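Local coordinates for protein aldose-aldose oxidoreductase (PDB 5A04) that probably oxidises one aldose sugar while reducing another, using a tightly held NADP cofactor that is reduced and reoxidised in turn, at residues Lys126-Tyr131 against Arg308-Gly313. Residues are numbered along the deposited sequence; the frame is centred on the assembly and turned at random.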
ATOM      1  N   LYS A 126     -28.476  -3.330 -23.860  1.00 17.36           N
ATOM      2  CA  LYS A 126     -27.142  -3.422 -23.288  1.00 17.18           C
ATOM      3  C   LYS A 126     -27.034  -2.652 -21.980  1.00 16.03           C
ATOM      4  O   LYS A 126     -27.769  -1.684 -21.744  1.00 19.47           O
ATOM      5  CB  LYS A 126     -26.110  -2.920 -24.298  1.00 20.15           C
ATOM      6  CG  LYS A 126     -26.011  -3.843 -25.499  1.00 21.30           C
ATOM      7  CD  LYS A 126     -24.952  -3.392 -26.488  1.00 26.39           C
ATOM      8  CE  LYS A 126     -25.046  -4.213 -27.771  1.00 29.47           C
ATOM      9  NZ  LYS A 126     -24.897  -5.667 -27.491  1.00 31.39           N
ATOM     10  N   LEU A 127     -26.114  -3.102 -21.136  1.00 17.28           N
ATOM     11  CA  LEU A 127     -25.874  -2.506 -19.824  1.00 16.55           C
ATOM     12  C   LEU A 127     -24.381  -2.300 -19.641  1.00 17.70           C
ATOM     13  O   LEU A 127     -23.596  -3.237 -19.806  1.00 19.97           O
ATOM     14  CB  LEU A 127     -26.427  -3.407 -18.713  1.00 17.04           C
ATOM     15  CG  LEU A 127     -26.161  -3.042 -17.250  1.00 15.55           C
ATOM     16  CD1 LEU A 127     -26.694  -1.640 -16.897  1.00 15.04           C
ATOM     17  CD2 LEU A 127     -26.790  -4.126 -16.339  1.00 16.91           C
ATOM     18  N   MET A 128     -23.986  -1.074 -19.324  1.00 14.62           N
ATOM     19  CA  MET A 128     -22.585  -0.757 -19.115  1.00 15.11           C
ATOM     20  C   MET A 128     -22.441   0.024 -17.818  1.00 16.08           C
ATOM     21  O   MET A 128     -23.293   0.853 -17.498  1.00 15.66           O
ATOM     22  CB  MET A 128     -22.036   0.055 -20.295  1.00 16.18           C
ATOM     23  CG  MET A 128     -20.576   0.413 -20.142  1.00 14.42           C
ATOM     24  SD  MET A 128     -20.020   1.348 -21.590  1.00 16.19           S
ATOM     25  CE  MET A 128     -18.523   2.099 -20.950  1.00 15.87           C
ATOM     26  N   ILE A 129     -21.384  -0.263 -17.061  1.00 15.72           N
ATOM     27  CA  ILE A 129     -21.100   0.451 -15.822  1.00 14.21           C
ATOM     28  C   ILE A 129     -20.018   1.509 -16.077  1.00 14.90           C
ATOM     29  O   ILE A 129     -19.091   1.287 -16.858  1.00 17.32           O
ATOM     30  CB  ILE A 129     -20.648  -0.522 -14.709  1.00 16.53           C
ATOM     31  CG1 ILE A 129     -21.640  -1.688 -14.605  1.00 15.93           C
ATOM     32  CG2 ILE A 129     -20.460   0.207 -13.368  1.00 16.24           C
ATOM     33  CD1 ILE A 129     -23.087  -1.278 -14.320  1.00 15.92           C
ATOM     34  N   GLY A 130     -20.131   2.640 -15.398  1.00 16.00           N
ATOM     35  CA  GLY A 130     -19.284   3.788 -15.681  1.00 16.57           C
ATOM     36  C   GLY A 130     -17.877   3.707 -15.117  1.00 16.00           C
ATOM     37  O   GLY A 130     -17.465   4.576 -14.344  1.00 17.47           O
ATOM     38  N   TYR A 131     -17.127   2.684 -15.513  1.00 14.48           N
ATOM     39  CA  TYR A 131     -15.722   2.590 -15.116  1.00 14.27           C
ATOM     40  C   TYR A 131     -14.835   3.339 -16.117  1.00 14.48           C
ATOM     41  O   TYR A 131     -14.129   2.736 -16.930  1.00 14.23           O
ATOM     42  CB  TYR A 131     -15.291   1.123 -14.993  1.00 13.55           C
ATOM     43  CG  TYR A 131     -15.940   0.368 -13.827  1.00 13.78           C
ATOM     44  CD1 TYR A 131     -15.719   0.754 -12.507  1.00 16.23           C
ATOM     45  CD2 TYR A 131     -16.739  -0.747 -14.056  1.00 16.68           C
ATOM     46  CE1 TYR A 131     -16.300   0.052 -11.437  1.00 17.54           C
ATOM     47  CE2 TYR A 131     -17.314  -1.457 -12.988  1.00 15.10           C
ATOM     48  CZ  TYR A 131     -17.083  -1.049 -11.694  1.00 16.22           C
ATOM     49  OH  TYR A 131     -17.635  -1.745 -10.648  1.00 15.39           O
ATOM     50  N   ARG A 308     -21.860  -5.330 -30.208  1.00 27.06           N
ATOM     51  CA  ARG A 308     -20.801  -5.926 -29.388  1.00 27.97           C
ATOM     52  C   ARG A 308     -21.074  -5.684 -27.904  1.00 27.28           C
ATOM     53  O   ARG A 308     -21.923  -4.869 -27.552  1.00 26.61           O
ATOM     54  CB  ARG A 308     -19.438  -5.360 -29.784  1.00 31.19           C
ATOM     55  CG  ARG A 308     -18.996  -5.744 -31.194  1.00 32.91           C
ATOM     56  CD  ARG A 308     -17.766  -4.966 -31.622  1.00 41.70           C
ATOM     57  NE  ARG A 308     -17.268  -5.409 -32.924  1.00 51.41           N
ATOM     58  CZ  ARG A 308     -16.483  -4.683 -33.716  1.00 53.71           C
ATOM     59  NH1 ARG A 308     -16.110  -3.461 -33.349  1.00 47.62           N
ATOM     60  NH2 ARG A 308     -16.077  -5.174 -34.882  1.00 55.53           N
ATOM     61  N   GLU A 309     -20.362  -6.396 -27.035  1.00 27.59           N
ATOM     62  CA  GLU A 309     -20.572  -6.251 -25.595  1.00 27.42           C
ATOM     63  C   GLU A 309     -19.595  -5.248 -24.999  1.00 24.78           C
ATOM     64  O   GLU A 309     -18.407  -5.270 -25.319  1.00 24.45           O
ATOM     65  CB  GLU A 309     -20.428  -7.602 -24.882  1.00 31.97           C
ATOM     66  CG  GLU A 309     -21.406  -8.669 -25.368  1.00 38.11           C
ATOM     67  CD  GLU A 309     -22.839  -8.162 -25.460  1.00 41.74           C
ATOM     68  OE1 GLU A 309     -23.319  -7.503 -24.504  1.00 47.43           O
ATOM     69  OE2 GLU A 309     -23.488  -8.422 -26.499  1.00 51.61           O
ATOM     70  N   PRO A 310     -20.094  -4.361 -24.122  1.00 22.81           N
ATOM     71  CA  PRO A 310     -19.198  -3.386 -23.486  1.00 21.50           C
ATOM     72  C   PRO A 310     -18.056  -4.061 -22.738  1.00 20.79           C
ATOM     73  O   PRO A 310     -18.248  -5.139 -22.171  1.00 21.78           O
ATOM     74  CB  PRO A 310     -20.115  -2.640 -22.511  1.00 20.23           C
ATOM     75  CG  PRO A 310     -21.494  -2.813 -23.068  1.00 23.44           C
ATOM     76  CD  PRO A 310     -21.497  -4.184 -23.717  1.00 24.20           C
ATOM     77  N   ILE A 311     -16.887  -3.435 -22.714  1.00 18.81           N
ATOM     78  CA  ILE A 311     -15.768  -4.030 -22.014  1.00 20.03           C
ATOM     79  C   ILE A 311     -15.964  -3.954 -20.499  1.00 21.55           C
ATOM     80  O   ILE A 311     -15.339  -4.702 -19.762  1.00 21.99           O
ATOM     81  CB  ILE A 311     -14.439  -3.368 -22.384  1.00 22.29           C
ATOM     82  CG1 ILE A 311     -14.430  -1.899 -21.963  1.00 21.78           C
ATOM     83  CG2 ILE A 311     -14.173  -3.518 -23.881  1.00 29.06           C
ATOM     84  CD1 ILE A 311     -13.055  -1.260 -22.078  1.00 28.42           C
ATOM     85  N   VAL A 312     -16.832  -3.051 -20.047  1.00 17.55           N
ATOM     86  CA  VAL A 312     -17.204  -2.992 -18.638  1.00 18.14           C
ATOM     87  C   VAL A 312     -18.728  -3.116 -18.526  1.00 19.87           C
ATOM     88  O   VAL A 312     -19.448  -2.143 -18.282  1.00 18.08           O
ATOM     89  CB  VAL A 312     -16.691  -1.699 -17.946  1.00 18.46           C
ATOM     90  CG1 VAL A 312     -15.178  -1.793 -17.713  1.00 22.48           C
ATOM     91  CG2 VAL A 312     -17.022  -0.448 -18.760  1.00 18.93           C
ATOM     92  N   GLY A 313     -19.213  -4.335 -18.719  1.00 18.28           N
ATOM     93  CA  GLY A 313     -20.644  -4.590 -18.694  1.00 18.11           C
ATOM     94  C   GLY A 313     -21.168  -4.798 -17.286  1.00 18.04           C
ATOM     95  O   GLY A 313     -20.424  -4.686 -16.311  1.00 17.94           O
TER
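Ile129 meets Val312 where the edge strand 127-129 of the parallel Rossmann sheet is covered by the loop between helices 292-306 and 314-333, an example of how an edge strand can be covered by a segment distant in sequence. Strand 127-129 pairs with strand 99-102 along one side; along the other, Ile129 N donates to Val312 O at 3.0 Å in a nearly straight bond (166° at the hydrogen). The same carbonyl oxygen also receives a CA-H...O contact from Met128, while Leu127 O meets Gly313 CA at 3.4 Å. Gly313 occupies the N-cap position of helix 314-333.

Apolar contacts flank this backbone bond. Met128 CG points opposite the backbone N about the first side-chain bond (chi1 -180°), and the extended chain runs past Pro310, CG lying 3.9 Å from Pro310 CB; its CE lies 3.7 Å from Val312 CG2. Helix 292-306 also packs on this methionine. Val312 CB sits at the edge of the Tyr131 ring, near its plane. Gly130, before Tyr131, centres an inverse gamma turn and touches the bound NADPH.

Charge closes the far end: the bend at chi4 of Lys126 (-58°) turns NZ to a salt bridge with Glu309 OE2 at 3.2 Å and a weak hydrogen bond to Arg308 O at 3.1 Å.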